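Local coordinates for clan CA, family C40, NlpC/P60 superfamily cysteine peptidase (Trichomonas vaginalis, PDB 6BIO), which probably hydrolyses bacterial peptidoglycan as a cysteine-type peptidase of the NlpC/P60 kind, at residues C168-G173 against A250-Y255; R199-Q204 against M233-V238; I223-D228 against Y267-I272; N244-H249 against Y259-K264. All coordinates share one frame; numbering follows the deposited sequence. Where two conformers were deposited one is given.

Interaction 1: residues C168-G173 against A250-Y255; sequences CKYILG and ASTNGY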
# COMPACT_ATOMS: atom_id res chain seq x y z
N CYS A 168 12.74 -11.53 9.91
CA CYS A 168 12.72 -12.12 8.58
C CYS A 168 14.12 -12.04 7.96
O CYS A 168 14.87 -11.08 8.17
CB CYS A 168 11.73 -11.35 7.68
SG CYS A 168 10.01 -11.58 8.06
N LYS A 169 14.47 -13.08 7.20
CA LYS A 169 15.78 -13.16 6.57
C LYS A 169 15.95 -12.19 5.41
O LYS A 169 15.01 -11.93 4.64
CB LYS A 169 16.04 -14.58 6.09
CG LYS A 169 17.44 -14.77 5.63
CD LYS A 169 17.75 -16.23 5.42
CE LYS A 169 19.06 -16.40 4.67
NZ LYS A 169 19.34 -17.83 4.30
N TYR A 170 17.15 -11.64 5.30
CA TYR A 170 17.54 -10.83 4.16
C TYR A 170 17.81 -11.71 2.96
O TYR A 170 18.64 -12.62 3.02
CB TYR A 170 18.82 -10.06 4.50
CG TYR A 170 19.27 -9.16 3.38
CD1 TYR A 170 19.97 -9.66 2.27
CD2 TYR A 170 19.01 -7.80 3.41
CE1 TYR A 170 20.36 -8.83 1.25
CE2 TYR A 170 19.41 -6.96 2.40
CZ TYR A 170 20.08 -7.48 1.31
OH TYR A 170 20.46 -6.62 0.28
N ILE A 171 17.14 -11.41 1.84
CA ILE A 171 17.47 -12.01 0.55
C ILE A 171 17.36 -10.90 -0.49
O ILE A 171 16.31 -10.24 -0.61
CB ILE A 171 16.54 -13.19 0.18
CG1 ILE A 171 16.62 -14.31 1.24
CG2 ILE A 171 16.85 -13.69 -1.20
CD1 ILE A 171 17.80 -15.20 1.19
N LEU A 172 18.43 -10.70 -1.26
CA LEU A 172 18.45 -9.69 -2.29
C LEU A 172 17.30 -9.93 -3.27
O LEU A 172 17.09 -11.05 -3.76
CB LEU A 172 19.81 -9.66 -3.01
CG LEU A 172 19.96 -8.63 -4.11
CD1 LEU A 172 19.90 -7.29 -3.53
CD2 LEU A 172 21.29 -8.80 -4.86
N GLY A 173 16.59 -8.85 -3.58
CA GLY A 173 15.56 -8.92 -4.59
C GLY A 173 14.19 -9.34 -4.13
O GLY A 173 13.31 -9.55 -4.97
N ALA A 250 16.15 -4.10 6.55
CA ALA A 250 16.69 -5.40 6.19
C ALA A 250 18.16 -5.18 5.87
O ALA A 250 18.49 -4.37 4.98
CB ALA A 250 15.96 -5.98 4.99
N SER A 251 19.03 -5.87 6.59
CA SER A 251 20.45 -5.62 6.48
C SER A 251 21.22 -6.90 6.22
O SER A 251 20.89 -7.95 6.76
CB SER A 251 20.94 -5.07 7.81
OG SER A 251 22.34 -4.82 7.79
N THR A 252 22.28 -6.80 5.42
CA THR A 252 23.16 -7.94 5.26
C THR A 252 24.01 -8.17 6.49
O THR A 252 24.52 -9.28 6.67
CB THR A 252 24.07 -7.78 4.03
OG1 THR A 252 24.79 -6.55 4.12
CG2 THR A 252 23.28 -7.86 2.78
N ASN A 253 24.13 -7.18 7.37
CA ASN A 253 24.81 -7.36 8.64
C ASN A 253 23.82 -8.05 9.57
O ASN A 253 22.88 -7.43 10.07
CB ASN A 253 25.24 -6.02 9.19
CG ASN A 253 26.10 -6.17 10.39
OD1 ASN A 253 25.83 -7.00 11.25
ND2 ASN A 253 27.17 -5.39 10.45
N GLY A 254 23.98 -9.36 9.77
CA GLY A 254 22.98 -10.16 10.41
C GLY A 254 22.01 -10.85 9.46
O GLY A 254 21.27 -11.73 9.90
N TYR A 255 22.01 -10.47 8.18
CA TYR A 255 21.10 -11.01 7.17
C TYR A 255 19.67 -11.08 7.68
O TYR A 255 19.00 -12.11 7.59
CB TYR A 255 21.57 -12.38 6.68
CG TYR A 255 23.00 -12.37 6.20
CD1 TYR A 255 23.31 -12.01 4.90
CD2 TYR A 255 24.02 -12.71 7.07
CE1 TYR A 255 24.64 -11.97 4.47
CE2 TYR A 255 25.33 -12.69 6.67
CZ TYR A 255 25.63 -12.32 5.37
OH TYR A 255 26.98 -12.31 4.96
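The methyl CG2 of Thr252 lies over one face of the Tyr170 ring, 3.6 Å from the centroid and 21° off the normal, which defines a CH-pi contact. It is displaced toward the rim, and its closest ring atom is CE1 of Tyr170, 3.4 Å from CG2 of Thr252. With Tyr170 CG opposite its backbone N (chi1 -179°), the ring runs out alongside Thr252 toward Ala250. At the ring edge, CD2 of Tyr170 stands 3.7 Å from the carbonyl carbon of Ala250 and 3.9 Å from CB of Ala250. One backbone bond accompanies this packing: Tyr170 N donates to Tyr255 O at 3.0 Å. It is nearly straight at the hydrogen (175°), yet the nitrogen stands above the carbonyl plane, away from a lone pair. Contact and bond together dock the weak strand 169-170 against the loop of the hairpin formed by strands 246-251 and 256-261. That loop is shaped from within by an ST turn, in which Ser251 OG accepts from Asn253 N at 3.0 Å. Thr252 O also sits over the centre of the Tyr255 ring, 3.2 Å above its plane. Further out, the backbones of Lys169 and Ile171 bond to Tyr180, and that of Cys168 to Val257.

Interaction 2: residues R199-Q204 against M233-V238; sequences RTADVQ and MLVTHV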
# COMPACT_ATOMS: atom_id res chain seq x y z
N ARG A 199 10.60 0.61 -6.14
CA ARG A 199 11.16 -0.60 -5.57
C ARG A 199 12.57 -0.45 -5.01
O ARG A 199 12.90 -1.18 -4.06
CB ARG A 199 11.11 -1.72 -6.61
CG ARG A 199 11.76 -3.03 -6.23
CD ARG A 199 11.13 -3.65 -4.99
NE ARG A 199 11.73 -4.94 -4.64
CZ ARG A 199 12.84 -5.09 -3.95
NH1 ARG A 199 13.58 -4.04 -3.64
NH2 ARG A 199 13.25 -6.31 -3.67
N THR A 200 13.41 0.39 -5.59
CA THR A 200 14.82 0.44 -5.21
C THR A 200 15.11 1.71 -4.40
O THR A 200 14.47 2.76 -4.59
CB THR A 200 15.73 0.30 -6.43
OG1 THR A 200 15.48 1.37 -7.33
CG2 THR A 200 15.47 -0.98 -7.14
N ALA A 201 16.14 1.62 -3.56
CA ALA A 201 16.44 2.70 -2.65
C ALA A 201 16.77 3.97 -3.41
O ALA A 201 16.40 5.06 -2.98
CB ALA A 201 17.61 2.34 -1.73
N ASP A 202 17.52 3.86 -4.52
CA ASP A 202 17.91 5.06 -5.24
C ASP A 202 16.76 5.79 -5.91
O ASP A 202 16.91 6.95 -6.29
CB ASP A 202 19.00 4.73 -6.26
CG ASP A 202 18.60 3.69 -7.29
OD1 ASP A 202 17.57 3.01 -7.17
OD2 ASP A 202 19.39 3.45 -8.22
N VAL A 203 15.62 5.15 -6.08
CA VAL A 203 14.42 5.79 -6.57
C VAL A 203 13.51 6.23 -5.44
O VAL A 203 12.90 7.30 -5.50
CB VAL A 203 13.71 4.91 -7.61
CG1 VAL A 203 12.50 5.62 -8.17
CG2 VAL A 203 14.67 4.61 -8.73
N GLN A 204 13.44 5.42 -4.38
CA GLN A 204 12.70 5.85 -3.20
C GLN A 204 13.23 7.17 -2.68
O GLN A 204 12.47 8.00 -2.17
CB GLN A 204 12.82 4.77 -2.12
CG GLN A 204 12.09 3.49 -2.51
CD GLN A 204 12.36 2.32 -1.58
OE1 GLN A 204 13.16 2.42 -0.64
NE2 GLN A 204 11.69 1.23 -1.81
N MET A 233 28.71 8.42 -4.09
CA MET A 233 27.62 9.34 -4.33
C MET A 233 26.30 8.63 -4.64
O MET A 233 25.29 9.31 -4.85
CB MET A 233 27.98 10.33 -5.45
CG MET A 233 29.27 11.19 -5.16
SD MET A 233 29.31 12.14 -3.57
CE MET A 233 27.59 12.54 -3.60
N LEU A 234 26.27 7.31 -4.63
CA LEU A 234 25.06 6.56 -4.97
C LEU A 234 24.30 6.14 -3.73
O LEU A 234 24.89 5.70 -2.73
CB LEU A 234 25.40 5.32 -5.77
CG LEU A 234 26.08 5.66 -7.08
CD1 LEU A 234 26.06 4.45 -7.99
CD2 LEU A 234 25.43 6.85 -7.81
N VAL A 235 22.97 6.25 -3.80
CA VAL A 235 22.12 5.74 -2.73
C VAL A 235 22.02 4.23 -2.88
O VAL A 235 21.69 3.72 -3.95
CB VAL A 235 20.73 6.38 -2.80
CG1 VAL A 235 19.79 5.65 -1.87
CG2 VAL A 235 20.85 7.89 -2.44
N THR A 236 22.32 3.52 -1.81
CA THR A 236 22.38 2.08 -1.85
C THR A 236 21.63 1.39 -0.74
O THR A 236 21.64 0.16 -0.70
CB THR A 236 23.86 1.65 -1.75
OG1 THR A 236 24.42 2.19 -0.56
CG2 THR A 236 24.66 2.12 -2.96
N HIS A 237 21.02 2.11 0.19
CA HIS A 237 20.37 1.47 1.33
C HIS A 237 19.24 2.37 1.80
O HIS A 237 19.21 3.58 1.51
CB HIS A 237 21.40 1.27 2.45
CG HIS A 237 20.95 0.33 3.53
ND1 HIS A 237 20.92 -1.03 3.35
CD2 HIS A 237 20.55 0.56 4.81
CE1 HIS A 237 20.49 -1.61 4.46
NE2 HIS A 237 20.27 -0.67 5.36
N VAL A 238 18.33 1.78 2.56
CA VAL A 238 17.16 2.50 3.08
C VAL A 238 16.66 1.77 4.31
O VAL A 238 16.79 0.55 4.40
CB VAL A 238 16.06 2.61 2.00
CG1 VAL A 238 15.57 1.23 1.58
CG2 VAL A 238 14.89 3.49 2.45
O HOH W 1 19.35 1.56 -4.68
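The flat amide of Gln204 meets Val238 through its carbonyl oxygen, which points at the isopropyl group: OE1 of Gln204 is 3.5 Å from CG1 of Val238 and 3.7 Å from CG2. The two side chains cross at about a right angle. The other end of the amide is tethered, since Gln204 NE2 bonds to the carbonyls of His198 and Ser183; these fix its rotation and leave OE1 buried against methyls with no polar partner in the model. Beside it, the methyl of Ala201 points toward 233-238. CB of Ala201 is 4.0 Å from CG1 of Val235 and equally far from CG1 of Val238, and it approaches His237 O to 3.8 Å. The first turn of helix 201-204 meets Val235 through a water as well, which accepts from Asp202 N at 2.9 Å and donates to Val235 O at 3.3 Å. The carboxylate of Asp202 is held within its own segment: CG sits between the backbone N and the carbonyl carbon (chi1 58°), which turns the carboxylate back to Thr200, whose OG1 donates to OD1 of Asp202 at 2.7 Å. Within 233-238, Thr236 and His237 both face Phe225 in a classic beta bulge. His237 NE2 bonds to His249 ND1 and its side chain touches Cys182, an arrangement consistent with the Cys-His-polar active site of NlpC/P60 peptidases. The short helix thus lies against the start of strand 237-243, with Met186 of helix 182-191 and Ile222 of strand 222-225 each touching both Gln204 and Val238.

Interaction 3: residues I223-D228 against Y267-I272; sequences ITFRTD and YPVSTI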
# COMPACT_ATOMS: atom_id res chain seq x y z
N ILE A 223 14.49 6.66 5.43
CA ILE A 223 15.81 7.29 5.42
C ILE A 223 16.65 6.53 4.42
O ILE A 223 16.83 5.32 4.57
CB ILE A 223 16.47 7.21 6.80
CG1 ILE A 223 15.54 7.63 7.94
CG2 ILE A 223 17.73 8.03 6.80
CD1 ILE A 223 15.94 6.96 9.26
N THR A 224 17.16 7.22 3.39
CA THR A 224 18.07 6.59 2.45
C THR A 224 19.51 6.92 2.81
O THR A 224 19.78 7.94 3.46
CB THR A 224 17.75 7.01 1.02
OG1 THR A 224 17.89 8.43 0.92
CG2 THR A 224 16.34 6.57 0.64
N PHE A 225 20.43 6.04 2.42
CA PHE A 225 21.82 6.13 2.80
C PHE A 225 22.71 5.78 1.61
O PHE A 225 22.35 5.02 0.71
CB PHE A 225 22.17 5.15 3.93
CG PHE A 225 21.33 5.30 5.20
CD1 PHE A 225 21.73 6.17 6.22
CD2 PHE A 225 20.16 4.56 5.40
CE1 PHE A 225 20.99 6.27 7.41
CE2 PHE A 225 19.46 4.66 6.57
CZ PHE A 225 19.86 5.51 7.57
N ARG A 226 23.94 6.32 1.67
CA ARG A 226 25.00 5.99 0.73
C ARG A 226 26.00 5.12 1.47
O ARG A 226 26.73 5.60 2.34
CB ARG A 226 25.65 7.27 0.18
CG ARG A 226 24.62 8.21 -0.42
CD ARG A 226 25.27 9.26 -1.32
NE ARG A 226 26.17 10.09 -0.53
CZ ARG A 226 25.82 11.12 0.22
NH1 ARG A 226 24.59 11.61 0.20
NH2 ARG A 226 26.76 11.73 0.95
N THR A 227 26.00 3.82 1.16
CA THR A 227 26.78 2.85 1.94
C THR A 227 27.89 2.17 1.16
O THR A 227 28.57 1.32 1.75
CB THR A 227 25.89 1.75 2.57
OG1 THR A 227 25.42 0.86 1.56
CG2 THR A 227 24.71 2.34 3.34
N ASP A 228 28.12 2.52 -0.10
CA ASP A 228 29.14 1.85 -0.93
C ASP A 228 30.29 2.82 -1.17
O ASP A 228 30.17 3.78 -1.94
CB ASP A 228 28.51 1.41 -2.25
CG ASP A 228 29.50 0.74 -3.19
OD1 ASP A 228 30.70 0.62 -2.86
OD2 ASP A 228 29.07 0.33 -4.28
N TYR A 267 26.85 5.50 8.25
CA TYR A 267 26.81 5.83 6.84
C TYR A 267 25.99 7.09 6.63
O TYR A 267 25.05 7.35 7.39
CB TYR A 267 26.16 4.71 6.03
CG TYR A 267 26.92 3.42 6.15
CD1 TYR A 267 28.05 3.19 5.38
CD2 TYR A 267 26.52 2.43 7.02
CE1 TYR A 267 28.73 2.01 5.46
CE2 TYR A 267 27.23 1.27 7.15
CZ TYR A 267 28.34 1.07 6.36
OH TYR A 267 29.02 -0.11 6.48
N PRO A 268 26.34 7.91 5.64
CA PRO A 268 25.64 9.18 5.48
C PRO A 268 24.23 9.02 4.96
O PRO A 268 23.96 8.22 4.06
CB PRO A 268 26.49 9.91 4.45
CG PRO A 268 27.18 8.82 3.73
CD PRO A 268 27.48 7.80 4.73
N VAL A 269 23.34 9.82 5.52
CA VAL A 269 21.98 9.96 5.02
C VAL A 269 22.01 10.70 3.70
O VAL A 269 22.73 11.69 3.54
CB VAL A 269 21.14 10.75 6.03
CG1 VAL A 269 19.80 11.08 5.41
CG2 VAL A 269 20.96 9.96 7.31
N SER A 270 21.16 10.27 2.77
CA SER A 270 20.88 11.02 1.53
C SER A 270 19.66 11.89 1.74
O SER A 270 19.77 13.11 1.81
CB SER A 270 20.70 10.07 0.36
OG SER A 270 20.31 10.78 -0.77
N THR A 271 18.47 11.29 1.86
CA THR A 271 17.27 12.06 2.19
C THR A 271 16.40 11.31 3.18
O THR A 271 16.50 10.09 3.34
CB THR A 271 16.42 12.48 0.94
OG1 THR A 271 15.82 11.35 0.33
CG2 THR A 271 17.22 13.29 -0.08
N ILE A 272 15.55 12.07 3.84
CA ILE A 272 14.44 11.58 4.65
C ILE A 272 13.16 11.90 3.89
O ILE A 272 12.93 13.06 3.53
CB ILE A 272 14.43 12.24 6.04
CG1 ILE A 272 15.78 12.00 6.76
CG2 ILE A 272 13.24 11.70 6.85
CD1 ILE A 272 15.95 12.87 7.98
O HOH W 2 22.60 11.41 -2.04
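Thr224 makes three hydrogen bonds with 267-272, one as donor and two as acceptor. Its N donates to Thr271 O at 2.9 Å, nearly straight at 170°, and its O accepts from Ser270 N at 2.8 Å, with that nitrogen standing above the carbonyl plane. The third bond uses the side chain: Thr224 OG1 accepts from Thr271 N at 3.1 Å. A chi1 of 60° sets this hydroxyl between the backbone N and the carbonyl carbon, which brings it within bonding distance of Thr271 N. Further along, Arg226 N donates to Pro268 O at 3.1 Å. The pairs Ile223-Ile272 and Phe225-Val269 differ in register by one residue, the evidence for a beta bulge, and Ser270 and Thr271 both bond to Thr224 there. The hydroxyls of Thr224, Ser270 and Thr271 all bond to one oxygen, OD1 of Asp205, which gathers both strands at the bulge. A water accepting from Arg226 NH1 and donating to Ser270 OG adds a solvent-mediated bridge. Apolar packing centres on Val269, whose CG2 reaches CG2 of Ile223 at 3.8 Å and CE1 of Phe225 at 3.7 Å. Beyond the strand end, Thr227 crosses Tyr267 at about a right angle, its CB over one face of the Tyr267 ring in a CH-pi contact, 4.1 Å from the centroid and 22° off the normal. In the six-stranded antiparallel sheet, strand 222-225 has strand 269-274 on one side and strand 237-243 on the other, where Ile223 bonds to Gly239; Ile272 in turn bonds to Ile211 beside it.

Interaction 4: residues N244-H249 against Y259-K264; sequences NGQFIH and YQDFYK
Gly245 opens the pairing with its carbonyl, which accepts from Phe262 N at 2.8 Å, nearly straight at 171°, and also from a water that in turn accepts from Tyr263 N. Gln246 forms a non-hydrogen-bonded pair with Asp261. Its chain bends at chi2 (-65°), bringing the amide back across the partner strand, with NE2 of Gln246 3.3 Å from the carbonyl carbon of Gln260. Phe247 forms a hydrogen-bonded pair with Gln260: Phe247 N donates to Gln260 O at 2.9 Å, and Gln260 N donates to Phe247 O at 2.8 Å. This register is that of an antiparallel beta hairpin, strands 246-251 and 256-261, at one margin of the NlpC/P60 sheet. The Phe247 ring has CB of Gln260 over one face, 3.8 Å from its centroid, and CA of Phe262 at its edge. On the opposite face of the sheet Ile248 packs on Tyr259, its CD1 4.1 Å from the centroid of that ring, over the face; Leu166 touches both side chains. His249 returns to the Phe247 side, its NE2 3.7 Å from CB of Gln260 and buried with no polar partner in the model, His237 engaging the other ring nitrogen. CE1 of Phe247 lies over a face of the His249 ring.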
# COMPACT_ATOMS: atom_id res chain seq x y z
N ASN A 244 11.96 6.82 18.80
CA ASN A 244 12.93 6.59 19.86
C ASN A 244 14.35 6.42 19.31
O ASN A 244 15.15 5.63 19.83
CB ASN A 244 12.55 5.39 20.72
CG ASN A 244 13.19 5.44 22.11
OD1 ASN A 244 13.56 6.51 22.60
ND2 ASN A 244 13.34 4.29 22.74
N GLY A 245 14.66 7.17 18.25
CA GLY A 245 15.97 7.17 17.65
C GLY A 245 16.36 5.90 16.92
O GLY A 245 17.54 5.71 16.63
N GLN A 246 15.40 5.05 16.59
CA GLN A 246 15.66 3.79 15.93
C GLN A 246 14.99 3.78 14.56
O GLN A 246 13.91 4.36 14.36
CB GLN A 246 15.06 2.62 16.68
CG GLN A 246 15.48 2.49 18.13
CD GLN A 246 16.94 2.19 18.29
OE1 GLN A 246 17.65 2.89 19.01
NE2 GLN A 246 17.39 1.14 17.64
N PHE A 247 15.61 3.08 13.62
CA PHE A 247 14.95 2.66 12.40
C PHE A 247 15.01 1.15 12.28
O PHE A 247 15.77 0.48 12.97
CB PHE A 247 15.51 3.36 11.16
CG PHE A 247 16.97 3.03 10.78
CD1 PHE A 247 17.24 1.99 9.88
CD2 PHE A 247 18.03 3.88 11.12
CE1 PHE A 247 18.54 1.75 9.43
CE2 PHE A 247 19.30 3.65 10.67
CZ PHE A 247 19.56 2.56 9.83
N ILE A 248 14.13 0.62 11.44
CA ILE A 248 14.14 -0.80 11.09
C ILE A 248 14.56 -0.95 9.63
O ILE A 248 14.16 -0.16 8.76
CB ILE A 248 12.78 -1.44 11.38
CG1 ILE A 248 12.61 -1.62 12.89
CG2 ILE A 248 12.66 -2.79 10.64
CD1 ILE A 248 11.24 -2.10 13.33
N HIS A 249 15.40 -1.93 9.36
CA HIS A 249 15.85 -2.20 8.01
C HIS A 249 16.16 -3.68 7.81
O HIS A 249 16.38 -4.43 8.78
CB HIS A 249 17.10 -1.37 7.63
CG HIS A 249 18.34 -1.64 8.43
ND1 HIS A 249 19.59 -1.32 7.94
CD2 HIS A 249 18.55 -2.08 9.70
CE1 HIS A 249 20.52 -1.62 8.83
NE2 HIS A 249 19.92 -2.07 9.92
N TYR A 259 16.19 -3.76 14.16
CA TYR A 259 16.39 -2.38 14.59
C TYR A 259 17.82 -1.93 14.38
O TYR A 259 18.78 -2.72 14.43
CB TYR A 259 16.08 -2.26 16.08
CG TYR A 259 14.61 -2.31 16.47
CD1 TYR A 259 13.83 -1.17 16.46
CD2 TYR A 259 14.02 -3.50 16.90
CE1 TYR A 259 12.51 -1.21 16.84
CE2 TYR A 259 12.69 -3.54 17.27
CZ TYR A 259 11.96 -2.39 17.26
OH TYR A 259 10.64 -2.45 17.61
N GLN A 260 17.97 -0.62 14.24
CA GLN A 260 19.27 0.05 14.18
C GLN A 260 19.15 1.41 14.82
O GLN A 260 18.22 2.17 14.56
CB GLN A 260 19.75 0.29 12.74
CG GLN A 260 20.97 1.25 12.64
CD GLN A 260 22.26 0.67 13.26
OE1 GLN A 260 22.56 -0.50 13.03
NE2 GLN A 260 23.04 1.50 14.02
N ASP A 261 20.14 1.76 15.63
CA ASP A 261 20.20 3.08 16.23
C ASP A 261 20.59 4.09 15.17
O ASP A 261 21.65 3.98 14.55
CB ASP A 261 21.24 3.07 17.35
CG ASP A 261 21.30 4.38 18.10
OD1 ASP A 261 21.84 5.32 17.52
OD2 ASP A 261 20.82 4.45 19.26
N PHE A 262 19.72 5.09 14.95
CA PHE A 262 19.90 6.00 13.82
C PHE A 262 21.19 6.81 13.96
O PHE A 262 22.00 6.90 13.02
CB PHE A 262 18.66 6.91 13.76
CG PHE A 262 18.59 7.86 12.58
CD1 PHE A 262 19.37 7.71 11.42
CD2 PHE A 262 17.70 8.94 12.64
CE1 PHE A 262 19.24 8.64 10.35
CE2 PHE A 262 17.56 9.85 11.60
CZ PHE A 262 18.34 9.71 10.45
N TYR A 263 21.41 7.41 15.14
CA TYR A 263 22.54 8.31 15.31
C TYR A 263 23.87 7.57 15.22
O TYR A 263 24.85 8.14 14.73
CB TYR A 263 22.42 9.03 16.64
CG TYR A 263 23.55 9.98 16.94
CD1 TYR A 263 23.63 11.21 16.32
CD2 TYR A 263 24.56 9.64 17.87
CE1 TYR A 263 24.67 12.09 16.59
CE2 TYR A 263 25.59 10.50 18.14
CZ TYR A 263 25.65 11.73 17.49
OH TYR A 263 26.68 12.62 17.75
N LYS A 264 23.93 6.31 15.64
CA LYS A 264 25.14 5.51 15.57
C LYS A 264 25.37 4.81 14.23
O LYS A 264 26.44 4.23 14.02
CB LYS A 264 25.13 4.43 16.65
CG LYS A 264 25.13 4.98 18.04
CD LYS A 264 25.37 3.86 19.06
CE LYS A 264 25.61 4.40 20.46
NZ LYS A 264 24.63 3.84 21.40
O HOH W 3 19.51 7.45 17.35

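Overall arrangement
Following the chain, interaction 1 opens first, at 168-173, and closes its loop only at 250-255, tying the short strand 169-170 to the hairpin loop after strand 246-251. Interaction 2 is nested within that loop, joining helix 201-204 to the start of strand 237-243. Interaction 3 opens at 223-228, before either has closed, and ends at 267-272, so it crosses both. Interaction 4, from 244-249 to 259-264, follows interaction 2 in series, lies inside the loop of interaction 3 and crosses interaction 1, with which it shares strand 246-251. All four reach one six-stranded sheet. Interactions 2 and 3 are about 8 Å apart between centres, whereas interactions 2 and 4 are about 18 Å apart yet still touch.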